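Local atomic coordinates of agrin (Gallus gallus, PDB entry 1PZ7), a protein that probably helps organise acetylcholine receptor clustering at the nerve-muscle synapse, through a basal lamina domain of the laminin G family that binds calcium. Residues A[12-16]-A[197-201]; A[22-26]-A[188-194]; A[55-61]-A[106-111]; A[118-122]-A[136-142]. All blocks are in the same frame, centred on the assembly; numbering follows the deposited sequence.

Interaction 1 (A[12-16]-A[197-201])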
loop_
_atom_site.group_PDB
_atom_site.type_symbol
_atom_site.label_atom_id
_atom_site.label_comp_id
_atom_site.label_asym_id
_atom_site.label_seq_id
_atom_site.Cartn_x
_atom_site.Cartn_y
_atom_site.Cartn_z
ATOM N N ALA A 12 20.571 1.805 0.551
ATOM C CA ALA A 12 19.128 1.837 0.761
ATOM C C ALA A 12 18.777 1.413 2.181
ATOM O O ALA A 12 19.134 0.320 2.612
ATOM C CB ALA A 12 18.434 0.929 -0.229
ATOM N N GLU A 13 18.073 2.278 2.904
ATOM C CA GLU A 13 17.648 1.952 4.257
ATOM C C GLU A 13 16.444 1.017 4.191
ATOM O O GLU A 13 15.356 1.429 3.800
ATOM C CB GLU A 13 17.297 3.218 5.033
ATOM C CG GLU A 13 16.706 2.938 6.401
ATOM C CD GLU A 13 16.958 4.053 7.395
ATOM O OE1 GLU A 13 17.202 3.751 8.583
ATOM O OE2 GLU A 13 16.910 5.231 6.992
ATOM N N ALA A 14 16.655 -0.246 4.557
ATOM C CA ALA A 14 15.593 -1.249 4.514
ATOM C C ALA A 14 15.062 -1.518 5.912
ATOM O O ALA A 14 15.819 -1.847 6.822
ATOM C CB ALA A 14 16.105 -2.528 3.890
ATOM N N ILE A 15 13.750 -1.377 6.067
ATOM C CA ILE A 15 13.095 -1.553 7.356
ATOM C C ILE A 15 12.409 -2.914 7.438
ATOM O O ILE A 15 11.792 -3.368 6.477
ATOM C CB ILE A 15 12.081 -0.411 7.573
ATOM C CG1 ILE A 15 12.806 0.943 7.599
ATOM C CG2 ILE A 15 11.287 -0.626 8.848
ATOM C CD1 ILE A 15 13.890 1.054 8.650
ATOM N N ALA A 16 12.526 -3.552 8.600
ATOM C CA ALA A 16 11.964 -4.874 8.828
ATOM C C ALA A 16 10.595 -4.777 9.477
ATOM O O ALA A 16 10.357 -3.909 10.318
ATOM C CB ALA A 16 12.892 -5.698 9.700
ATOM N N THR A 197 8.134 0.401 16.551
ATOM C CA THR A 197 9.411 -0.168 16.955
ATOM C C THR A 197 10.237 -0.366 15.691
ATOM O O THR A 197 9.864 -1.153 14.819
ATOM C CB THR A 197 9.207 -1.501 17.689
ATOM O OG1 THR A 197 8.539 -1.275 18.939
ATOM C CG2 THR A 197 10.540 -2.110 18.096
ATOM N N ILE A 198 11.350 0.353 15.589
ATOM C CA ILE A 198 12.181 0.308 14.388
ATOM C C ILE A 198 13.211 -0.811 14.399
ATOM O O ILE A 198 14.036 -0.910 15.303
ATOM C CB ILE A 198 12.907 1.650 14.185
ATOM C CG1 ILE A 198 11.899 2.797 14.072
ATOM C CG2 ILE A 198 13.797 1.588 12.943
ATOM C CD1 ILE A 198 10.911 2.647 12.936
ATOM N N LEU A 199 13.153 -1.647 13.373
ATOM C CA LEU A 199 14.109 -2.722 13.197
ATOM C C LEU A 199 14.564 -2.665 11.754
ATOM O O LEU A 199 13.765 -2.405 10.858
ATOM C CB LEU A 199 13.474 -4.081 13.484
ATOM C CG LEU A 199 13.202 -4.456 14.944
ATOM C CD1 LEU A 199 12.023 -3.687 15.489
ATOM C CD2 LEU A 199 12.935 -5.941 15.062
ATOM N N HIS A 200 15.851 -2.887 11.526
ATOM C CA HIS A 200 16.387 -2.867 10.175
ATOM C C HIS A 200 16.439 -4.280 9.616
ATOM O O HIS A 200 16.516 -5.257 10.364
ATOM C CB HIS A 200 17.765 -2.212 10.159
ATOM C CG HIS A 200 17.756 -0.799 10.655
ATOM N ND1 HIS A 200 17.028 0.197 10.040
ATOM C CD2 HIS A 200 18.364 -0.221 11.715
ATOM C CE1 HIS A 200 17.197 1.331 10.697
ATOM N NE2 HIS A 200 18.002 1.105 11.718
ATOM N N CYS A 201 16.381 -4.376 8.295
ATOM C CA CYS A 201 16.364 -5.659 7.609
ATOM C C CYS A 201 17.597 -6.510 7.907
ATOM O O CYS A 201 18.693 -6.017 8.156
ATOM C CB CYS A 201 16.249 -5.434 6.108
ATOM S SG CYS A 201 15.661 -6.887 5.244
HETATM O O HOH W 1 10.618 -1.617 11.933
#
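A16 and C201 face L199 and A14 in a single beta bridge centred on I15 and H200, a link that brings the N-terminal and C-terminal parts of the chain together at one end of a laminin G beta sandwich. Two backbone hydrogen bonds carry it. The N of A16 donates to the O of L199 at 2.8 Å in a nearly straight bond (172°), and the N of C201 answers by donating to the O of A14 at 3.0 Å. The segments run almost perpendicular to each other, 98° apart, so the pairing does not continue as a regular ladder. A water takes over where it stops: it accepts from the N of L199 and lies within donating distance of the O of both A16 and T197. One residue beyond the bridge, C201 is joined to C175 by a disulfide, so this C-terminal segment is fixed covalently as well.

Apolar contacts fill in around these bonds. The methyl of A14 meets CB of C201 at 3.7 Å, and CB of A16 lies 4.2 Å from CB of L199. I15 has CG1 beside its backbone N, and a further bend at chi2 (-57°) brings CD1 to the imidazole of H200, 3.5 Å from ND1. That nitrogen is buried here and finds no polar partner.

Charge enters from the exposed side. E13 runs out in an extended chain and lays its carboxylate obliquely against the H200 ring; the negative group might raise the affinity of the imidazole for a proton. Its nearest approach brings OE1 to within 3.2 Å of the ring carbon CE1 of H200.

Interaction 2 (A[22-26]-A[188-194])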
loop_
_atom_site.group_PDB
_atom_site.type_symbol
_atom_site.label_atom_id
_atom_site.label_comp_id
_atom_site.label_asym_id
_atom_site.label_seq_id
_atom_site.Cartn_x
_atom_site.Cartn_y
_atom_site.Cartn_z
ATOM N N TYR A 22 3.664 -1.715 11.954
ATOM C CA TYR A 22 2.976 -0.950 10.943
ATOM C C TYR A 22 3.223 0.519 11.217
ATOM O O TYR A 22 3.231 0.962 12.370
ATOM C CB TYR A 22 1.492 -1.306 10.864
ATOM C CG TYR A 22 0.704 -0.961 12.093
ATOM C CD1 TYR A 22 0.803 -1.719 13.248
ATOM C CD2 TYR A 22 -0.147 0.125 12.100
ATOM C CE1 TYR A 22 0.070 -1.397 14.378
ATOM C CE2 TYR A 22 -0.882 0.453 13.217
ATOM C CZ TYR A 22 -0.773 -0.305 14.350
ATOM O OH TYR A 22 -1.515 0.041 15.455
ATOM N N MET A 23 3.494 1.256 10.149
ATOM C CA MET A 23 3.801 2.671 10.254
ATOM C C MET A 23 2.721 3.495 9.642
ATOM O O MET A 23 2.211 3.170 8.574
ATOM C CB MET A 23 5.078 3.029 9.511
ATOM C CG MET A 23 6.311 2.666 10.224
ATOM S SD MET A 23 6.546 0.949 9.995
ATOM C CE MET A 23 8.210 0.952 9.524
ATOM N N GLU A 24 2.404 4.588 10.313
ATOM C CA GLU A 24 1.418 5.522 9.831
ATOM C C GLU A 24 2.132 6.728 9.254
ATOM O O GLU A 24 3.089 7.234 9.843
ATOM C CB GLU A 24 0.532 5.979 10.976
ATOM C CG GLU A 24 -0.553 6.943 10.548
ATOM C CD GLU A 24 -1.292 7.534 11.727
ATOM O OE1 GLU A 24 -2.294 8.242 11.495
ATOM O OE2 GLU A 24 -0.870 7.291 12.878
ATOM N N TYR A 25 1.656 7.190 8.106
ATOM C CA TYR A 25 2.194 8.376 7.462
ATOM C C TYR A 25 1.025 9.249 7.040
ATOM O O TYR A 25 -0.121 8.801 7.040
ATOM C CB TYR A 25 3.035 7.991 6.239
ATOM C CG TYR A 25 4.162 7.038 6.559
ATOM C CD1 TYR A 25 3.958 5.668 6.553
ATOM C CD2 TYR A 25 5.425 7.509 6.883
ATOM C CE1 TYR A 25 4.981 4.796 6.854
ATOM C CE2 TYR A 25 6.458 6.640 7.185
ATOM C CZ TYR A 25 6.232 5.284 7.167
ATOM O OH TYR A 25 7.265 4.425 7.478
ATOM N N HIS A 26 1.308 10.503 6.710
ATOM C CA HIS A 26 0.283 11.400 6.199
ATOM C C HIS A 26 0.792 12.008 4.896
ATOM O O HIS A 26 1.966 12.369 4.802
ATOM C CB HIS A 26 -0.030 12.495 7.219
ATOM C CG HIS A 26 -0.989 13.534 6.723
ATOM N ND1 HIS A 26 -0.615 14.546 5.865
ATOM C CD2 HIS A 26 -2.304 13.727 6.978
ATOM C CE1 HIS A 26 -1.658 15.313 5.608
ATOM N NE2 HIS A 26 -2.697 14.837 6.270
ATOM N N LEU A 188 10.900 6.473 5.778
ATOM C CA LEU A 188 10.222 5.449 6.574
ATOM C C LEU A 188 10.368 5.622 8.078
ATOM O O LEU A 188 9.391 5.513 8.816
ATOM C CB LEU A 188 10.685 4.054 6.154
ATOM C CG LEU A 188 10.357 3.675 4.707
ATOM C CD1 LEU A 188 10.903 2.291 4.407
ATOM C CD2 LEU A 188 8.857 3.743 4.414
ATOM N N VAL A 189 11.584 5.894 8.527
ATOM C CA VAL A 189 11.847 6.061 9.948
ATOM C C VAL A 189 11.409 7.440 10.446
ATOM O O VAL A 189 10.623 7.545 11.386
ATOM C CB VAL A 189 13.345 5.835 10.259
ATOM C CG1 VAL A 189 13.674 6.214 11.695
ATOM C CG2 VAL A 189 13.723 4.383 9.995
ATOM N N GLU A 190 11.898 8.491 9.796
ATOM C CA GLU A 190 11.646 9.858 10.252
ATOM C C GLU A 190 10.225 10.383 9.987
ATOM O O GLU A 190 9.738 11.234 10.746
ATOM C CB GLU A 190 12.689 10.808 9.647
ATOM C CG GLU A 190 14.132 10.443 9.982
ATOM C CD GLU A 190 14.468 10.609 11.453
ATOM O OE1 GLU A 190 15.375 9.899 11.941
ATOM O OE2 GLU A 190 13.832 11.449 12.125
ATOM N N ASP A 191 9.580 9.902 8.923
ATOM C CA ASP A 191 8.221 10.332 8.562
ATOM C C ASP A 191 7.117 9.623 9.369
ATOM O O ASP A 191 5.980 10.090 9.399
ATOM C CB ASP A 191 7.948 10.110 7.060
ATOM C CG ASP A 191 8.656 11.121 6.157
ATOM O OD1 ASP A 191 8.542 10.962 4.914
ATOM O OD2 ASP A 191 9.330 12.091 6.577
ATOM N N ALA A 192 7.438 8.491 9.996
ATOM C CA ALA A 192 6.448 7.716 10.756
ATOM C C ALA A 192 5.838 8.528 11.905
ATOM O O ALA A 192 6.548 9.219 12.632
ATOM C CB ALA A 192 7.079 6.439 11.286
ATOM N N LEU A 193 4.524 8.412 12.078
ATOM C CA LEU A 193 3.794 9.213 13.060
ATOM C C LEU A 193 3.310 8.457 14.299
ATOM O O LEU A 193 2.896 9.086 15.279
ATOM C CB LEU A 193 2.578 9.850 12.384
ATOM C CG LEU A 193 2.853 10.698 11.138
ATOM C CD1 LEU A 193 1.541 11.045 10.451
ATOM C CD2 LEU A 193 3.638 11.956 11.487
ATOM N N ASN A 194 3.371 7.129 14.271
ATOM C CA ASN A 194 2.833 6.316 15.362
ATOM C C ASN A 194 3.884 5.677 16.264
ATOM O O ASN A 194 3.600 4.689 16.941
ATOM C CB ASN A 194 1.941 5.216 14.794
ATOM C CG ASN A 194 2.694 4.286 13.872
ATOM O OD1 ASN A 194 3.429 4.733 12.990
ATOM N ND2 ASN A 194 2.520 2.984 14.069
HETATM O O HOH W 2 0.351 2.327 15.997
HETATM O O HOH W 3 -0.082 9.500 14.986
HETATM O O HOH W 4 4.235 11.265 7.591
#
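Y22 takes the amide of N194 over one face of its ring, with ND2 4.3 Å above the plane and displaced toward the rim; W151 also meets this ring, the two planes inclined by about 40°. Y25 is approached at its edge instead: CB of D191 lies in the ring plane, 3.6 Å from CD2, with the carboxylate of D191 turned steeply to the ring and engaged by the backbone N of H187. The OH of Y25 completes that edge by donating to the O of L188 at 2.7 Å, along a lone pair in the carbonyl plane.

Both tyrosines belong to strand 23-26 or its approach, an outermost strand in the six-stranded sheet of the laminin G sandwich. M23 and Y25 make backbone bonds to strand 149-152, whereas the backbone of E24 and the O of Y22 meet segment 188-194. Here one side chain does what a neighbouring peptide would do. With CG of N194 between its own backbone N and carbonyl carbon (chi1 61°), the amide lies along the strand edge: ND2 donates to the O of Y22 at 2.7 Å and OD1 accepts from the N of E24 at 2.9 Å, the latter donor standing well above the amide plane. Held at both ends, this amide has little freedom to flip. The N of L193 continues the edge pairing with a bond to the O of E24.

Packing closes the flanks. CB of A192 touches both CG of M23 and CE2 of Y25, while CD1 of L193 rests 3.9 Å from CB of H26.

Interaction 3 (A[55-61]-A[106-111])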
loop_
_atom_site.group_PDB
_atom_site.type_symbol
_atom_site.label_atom_id
_atom_site.label_comp_id
_atom_site.label_asym_id
_atom_site.label_seq_id
_atom_site.Cartn_x
_atom_site.Cartn_y
_atom_site.Cartn_z
ATOM N N SER A 55 10.076 -1.378 -3.022
ATOM C CA SER A 55 10.711 -2.666 -3.178
ATOM C C SER A 55 10.501 -3.420 -1.883
ATOM O O SER A 55 10.584 -2.836 -0.806
ATOM C CB SER A 55 12.193 -2.514 -3.490
ATOM O OG SER A 55 12.358 -2.183 -4.862
ATOM N N ILE A 56 10.194 -4.708 -1.989
ATOM C CA ILE A 56 9.979 -5.521 -0.806
ATOM C C ILE A 56 10.729 -6.827 -0.929
ATOM O O ILE A 56 11.090 -7.258 -2.024
ATOM C CB ILE A 56 8.470 -5.780 -0.538
ATOM C CG1 ILE A 56 7.866 -6.723 -1.579
ATOM C CG2 ILE A 56 7.704 -4.464 -0.462
ATOM C CD1 ILE A 56 6.469 -7.194 -1.204
ATOM N N LYS A 57 10.955 -7.447 0.222
ATOM C CA LYS A 57 11.655 -8.713 0.302
ATOM C C LYS A 57 10.876 -9.509 1.326
ATOM O O LYS A 57 10.677 -9.050 2.447
ATOM C CB LYS A 57 13.099 -8.487 0.741
ATOM C CG LYS A 57 13.943 -9.738 0.831
ATOM C CD LYS A 57 15.316 -9.395 1.372
ATOM C CE LYS A 57 16.184 -10.615 1.555
ATOM N NZ LYS A 57 17.526 -10.216 2.043
ATOM N N THR A 58 10.417 -10.697 0.953
ATOM C CA THR A 58 9.540 -11.432 1.844
ATOM C C THR A 58 9.416 -12.907 1.506
ATOM O O THR A 58 9.706 -13.329 0.389
ATOM C CB THR A 58 8.135 -10.781 1.790
ATOM O OG1 THR A 58 7.273 -11.372 2.769
ATOM C CG2 THR A 58 7.451 -11.057 0.450
ATOM N N GLU A 59 8.987 -13.674 2.505
ATOM C CA GLU A 59 8.652 -15.087 2.341
ATOM C C GLU A 59 7.155 -15.273 2.556
ATOM O O GLU A 59 6.641 -16.384 2.492
ATOM C CB GLU A 59 9.389 -15.946 3.364
ATOM C CG GLU A 59 10.899 -15.914 3.264
ATOM C CD GLU A 59 11.558 -16.671 4.400
ATOM O OE1 GLU A 59 11.577 -16.152 5.536
ATOM O OE2 GLU A 59 12.046 -17.788 4.164
ATOM N N ALA A 60 6.457 -14.176 2.835
ATOM C CA ALA A 60 5.035 -14.218 3.137
ATOM C C ALA A 60 4.167 -14.548 1.935
ATOM O O ALA A 60 4.414 -14.060 0.833
ATOM C CB ALA A 60 4.592 -12.882 3.743
ATOM N N THR A 61 3.145 -15.372 2.164
ATOM C CA THR A 61 2.156 -15.670 1.135
ATOM C C THR A 61 0.866 -14.896 1.410
ATOM O O THR A 61 -0.047 -14.904 0.588
ATOM C CB THR A 61 1.849 -17.173 1.054
ATOM O OG1 THR A 61 1.477 -17.667 2.346
ATOM C CG2 THR A 61 3.088 -17.966 0.645
ATOM N N ILE A 106 5.732 -13.486 -5.257
ATOM C CA ILE A 106 6.431 -12.467 -4.481
ATOM C C ILE A 106 7.290 -13.015 -3.345
ATOM O O ILE A 106 8.232 -12.360 -2.900
ATOM C CB ILE A 106 5.399 -11.462 -3.901
ATOM C CG1 ILE A 106 6.094 -10.200 -3.377
ATOM C CG2 ILE A 106 4.594 -12.094 -2.781
ATOM C CD1 ILE A 106 6.787 -9.378 -4.445
ATOM N N ASN A 107 6.970 -14.221 -2.891
ATOM C CA ASN A 107 7.592 -14.801 -1.705
ATOM C C ASN A 107 8.924 -15.515 -1.949
ATOM O O ASN A 107 9.184 -16.570 -1.369
ATOM C CB ASN A 107 6.605 -15.768 -1.049
ATOM C CG ASN A 107 6.013 -16.748 -2.040
ATOM O OD1 ASN A 107 5.500 -16.355 -3.088
ATOM N ND2 ASN A 107 6.098 -18.031 -1.722
ATOM N N THR A 108 9.771 -14.921 -2.783
ATOM C CA THR A 108 11.064 -15.513 -3.133
ATOM C C THR A 108 12.193 -15.102 -2.196
ATOM O O THR A 108 13.317 -15.579 -2.334
ATOM C CB THR A 108 11.468 -15.056 -4.532
ATOM O OG1 THR A 108 11.519 -13.622 -4.554
ATOM C CG2 THR A 108 10.407 -15.423 -5.564
ATOM N N ASN A 109 11.896 -14.198 -1.268
ATOM C CA ASN A 109 12.889 -13.635 -0.364
ATOM C C ASN A 109 13.992 -12.891 -1.116
ATOM O O ASN A 109 15.130 -12.829 -0.666
ATOM C CB ASN A 109 13.484 -14.698 0.563
ATOM C CG ASN A 109 13.922 -14.118 1.891
ATOM O OD1 ASN A 109 13.370 -13.117 2.351
ATOM N ND2 ASN A 109 14.915 -14.739 2.515
ATOM N N HIS A 110 13.639 -12.338 -2.273
ATOM C CA HIS A 110 14.547 -11.512 -3.053
ATOM C C HIS A 110 13.880 -10.158 -3.221
ATOM O O HIS A 110 12.660 -10.077 -3.347
ATOM C CB HIS A 110 14.817 -12.123 -4.428
ATOM C CG HIS A 110 15.430 -13.486 -4.379
ATOM N ND1 HIS A 110 15.380 -14.360 -5.443
ATOM C CD2 HIS A 110 16.098 -14.132 -3.394
ATOM C CE1 HIS A 110 15.999 -15.481 -5.120
ATOM N NE2 HIS A 110 16.443 -15.370 -3.882
ATOM N N TRP A 111 14.674 -9.096 -3.217
ATOM C CA TRP A 111 14.138 -7.761 -3.403
ATOM C C TRP A 111 13.396 -7.684 -4.733
ATOM O O TRP A 111 13.948 -8.009 -5.792
ATOM C CB TRP A 111 15.258 -6.726 -3.348
ATOM C CG TRP A 111 15.717 -6.460 -1.955
ATOM C CD1 TRP A 111 16.898 -6.848 -1.389
ATOM C CD2 TRP A 111 15.001 -5.751 -0.937
ATOM N NE1 TRP A 111 16.959 -6.424 -0.084
ATOM C CE2 TRP A 111 15.807 -5.745 0.218
ATOM C CE3 TRP A 111 13.757 -5.112 -0.883
ATOM C CZ2 TRP A 111 15.411 -5.129 1.404
ATOM C CZ3 TRP A 111 13.366 -4.507 0.298
ATOM C CH2 TRP A 111 14.192 -4.514 1.421
HETATM O O HOH W 5 10.613 -11.280 -1.923
#
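K57 lies across the indole of W111 at about a right angle, with its CB 3.7 Å from the centroid of the six-membered ring and only 10° off the normal, a well-centred CH-pi contact. The next carbon, CG, faces the O of N109 at 3.6 Å. CD lies over the indole near NE1, and CE comes within 3.3 Å of the O of N109. With every torsion near 180°, the chain runs straight between the indole of W111 and the backbone of N109; R177 gives the same indole a cation-pi partner.

This belongs to the last part of strand 45-58 in the laminin G beta sandwich, beside the loop leading into strand 112-119. Between the two backbones a water accepts from the N of T58 and can donate to the O of I106 and H110. Further on, the N of N109 donates to the O of T58 at 2.9 Å, in a bent bond (135°).

The hydroxyl of T58 makes an ST turn by accepting from the N of A60 at 2.9 Å, and it also bonds to the O of I173. Deeper in the sandwich, CD1 of I56 meets CG1 of I106 at 3.7 Å, the two side chains crossing at about a right angle.

Interaction 4 (A[118-122]-A[136-142])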
loop_
_atom_site.group_PDB
_atom_site.type_symbol
_atom_site.label_atom_id
_atom_site.label_comp_id
_atom_site.label_asym_id
_atom_site.label_seq_id
_atom_site.Cartn_x
_atom_site.Cartn_y
_atom_site.Cartn_z
ATOM N N ARG A 118 -3.153 4.414 -10.010
ATOM C CA ARG A 118 -4.548 4.558 -10.353
ATOM C C ARG A 118 -4.753 5.972 -10.868
ATOM O O ARG A 118 -4.253 6.923 -10.275
ATOM C CB ARG A 118 -5.432 4.330 -9.126
ATOM C CG ARG A 118 -6.918 4.583 -9.380
ATOM C CD ARG A 118 -7.761 4.706 -8.123
ATOM N NE ARG A 118 -7.397 5.901 -7.367
ATOM C CZ ARG A 118 -7.936 7.109 -7.522
ATOM N NH1 ARG A 118 -8.888 7.329 -8.421
ATOM N NH2 ARG A 118 -7.510 8.109 -6.766
ATOM N N VAL A 119 -5.455 6.092 -11.991
ATOM C CA VAL A 119 -5.850 7.384 -12.542
ATOM C C VAL A 119 -7.356 7.250 -12.724
ATOM O O VAL A 119 -7.812 6.494 -13.582
ATOM C CB VAL A 119 -5.162 7.698 -13.891
ATOM C CG1 VAL A 119 -5.650 9.025 -14.444
ATOM C CG2 VAL A 119 -3.643 7.714 -13.744
ATOM N N GLN A 120 -8.118 7.945 -11.887
ATOM C CA GLN A 120 -9.573 7.836 -11.888
ATOM C C GLN A 120 -9.939 6.361 -11.670
ATOM O O GLN A 120 -9.492 5.777 -10.691
ATOM C CB GLN A 120 -10.172 8.482 -13.142
ATOM C CG GLN A 120 -9.784 9.960 -13.218
ATOM C CD GLN A 120 -10.620 10.790 -14.172
ATOM O OE1 GLN A 120 -10.193 11.870 -14.586
ATOM N NE2 GLN A 120 -11.809 10.311 -14.505
ATOM N N ARG A 121 -10.704 5.745 -12.564
ATOM C CA ARG A 121 -11.094 4.348 -12.356
ATOM C C ARG A 121 -10.047 3.343 -12.823
ATOM O O ARG A 121 -10.103 2.172 -12.448
ATOM C CB ARG A 121 -12.406 4.055 -13.080
ATOM C CG ARG A 121 -13.563 4.954 -12.667
ATOM C CD ARG A 121 -14.768 4.850 -13.583
ATOM N NE ARG A 121 -14.993 3.469 -13.983
ATOM C CZ ARG A 121 -15.194 3.048 -15.228
ATOM N NH1 ARG A 121 -15.234 3.892 -16.262
ATOM N NH2 ARG A 121 -15.375 1.757 -15.436
ATOM N N GLU A 122 -9.093 3.797 -13.631
ATOM C CA GLU A 122 -8.104 2.911 -14.235
ATOM C C GLU A 122 -6.920 2.609 -13.336
ATOM O O GLU A 122 -6.277 3.516 -12.808
ATOM C CB GLU A 122 -7.560 3.536 -15.516
ATOM C CG GLU A 122 -8.568 3.674 -16.640
ATOM C CD GLU A 122 -7.918 4.181 -17.908
ATOM O OE1 GLU A 122 -7.655 3.366 -18.814
ATOM O OE2 GLU A 122 -7.645 5.395 -17.986
ATOM N N SER A 136 -10.277 -1.608 -14.373
ATOM C CA SER A 136 -10.960 -0.431 -13.872
ATOM C C SER A 136 -12.065 -0.785 -12.890
ATOM O O SER A 136 -12.732 -1.815 -13.023
ATOM C CB SER A 136 -11.550 0.367 -15.037
ATOM O OG SER A 136 -10.523 0.849 -15.886
ATOM N N SER A 137 -12.247 0.076 -11.896
ATOM C CA SER A 137 -13.345 -0.069 -10.955
ATOM C C SER A 137 -14.625 0.309 -11.702
ATOM O O SER A 137 -14.567 0.960 -12.746
ATOM C CB SER A 137 -13.115 0.804 -9.716
ATOM O OG SER A 137 -12.837 2.148 -10.076
ATOM N N PRO A 138 -15.778 -0.120 -11.203
ATOM C CA PRO A 138 -17.044 0.133 -11.894
ATOM C C PRO A 138 -17.349 1.592 -12.166
ATOM O O PRO A 138 -16.951 2.488 -11.420
ATOM C CB PRO A 138 -18.079 -0.448 -10.937
ATOM C CG PRO A 138 -17.344 -1.502 -10.218
ATOM C CD PRO A 138 -15.977 -0.930 -9.991
ATOM N N LEU A 139 -18.061 1.809 -13.265
ATOM C CA LEU A 139 -18.470 3.135 -13.673
ATOM C C LEU A 139 -19.175 3.830 -12.521
ATOM O O LEU A 139 -20.009 3.238 -11.834
ATOM C CB LEU A 139 -19.401 3.043 -14.886
ATOM C CG LEU A 139 -19.847 4.368 -15.500
ATOM C CD1 LEU A 139 -18.680 5.053 -16.201
ATOM C CD2 LEU A 139 -20.995 4.143 -16.460
ATOM N N GLY A 140 -18.826 5.094 -12.323
ATOM C CA GLY A 140 -19.405 5.908 -11.278
ATOM C C GLY A 140 -18.331 6.772 -10.645
ATOM O O GLY A 140 -17.874 7.757 -11.234
ATOM N N ALA A 141 -17.909 6.390 -9.448
ATOM C CA ALA A 141 -16.897 7.141 -8.708
ATOM C C ALA A 141 -15.515 7.048 -9.360
ATOM O O ALA A 141 -15.125 5.991 -9.860
ATOM C CB ALA A 141 -16.837 6.650 -7.268
ATOM N N THR A 142 -14.782 8.160 -9.340
ATOM C CA THR A 142 -13.454 8.242 -9.946
ATOM C C THR A 142 -12.421 8.797 -8.991
ATOM O O THR A 142 -11.237 8.821 -9.308
ATOM C CB THR A 142 -13.464 9.176 -11.166
ATOM O OG1 THR A 142 -13.676 10.532 -10.745
ATOM C CG2 THR A 142 -14.621 8.869 -12.087
#
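R121 threads its side chain into the loop formed by 136-142, and this is the tightly packed part of the contact. A bend at chi3 (40°) turns the guanidinium so that NE and NH2 both donate to one atom, the O of S137, at 2.8 and 2.9 Å. CA of L139 lies over one face of the group, toward its rim, and CG of R121 is 3.4 Å from the O of A141. Behind it the O of R121 receives the N of S137 and the OH of Y91. Buried R118 bonds through NH1 to the O of Q120 at 2.8 Å and weakly to the O of T142, and through NH2 to the O of L47.

The exposed side is looser. In the type II' turn from V119 to E122, CA of Q120 still approaches the O of T142 at 3.2 Å, but its side chain merely lies alongside T142, NE2 3.9 Å from CB of T142. E122 and S136 form an antiparallel non-hydrogen-bonded pair whose side chains meet only where CG of E122 lies 3.5 Å from OG of S136.

The side chain of A141 is about 4 Å from the bound calcium, so this grip may help position the loop leading to Q143 and D145. Its chemistry is that of guanidinium on carbonyl oxygen: R121 holds the loop by the backbone, with a weaker bond from R118, and no carboxylate takes part across the contact.

In the fold
Interactions 1, 2 and 3 lie toward one end of the laminin G sandwich and interaction 4 toward the other, its centre 34 Å from that of interaction 1 and 29 Å from that of interaction 3. Interaction 1 joins segments close to the two chain ends and so encloses the other three in sequence; interaction 2 in turn spans interactions 3 and 4, which follow each other in series. I15 packs on M23, V189 and L188, which couples interactions 1 and 2, while A14 rests on W111 of interaction 3. Interactions 1, 3 and 4 reach the eight-stranded sheet, interaction 2 the six-stranded one. Closure near the termini is therefore well separated from the loops at the calcium site.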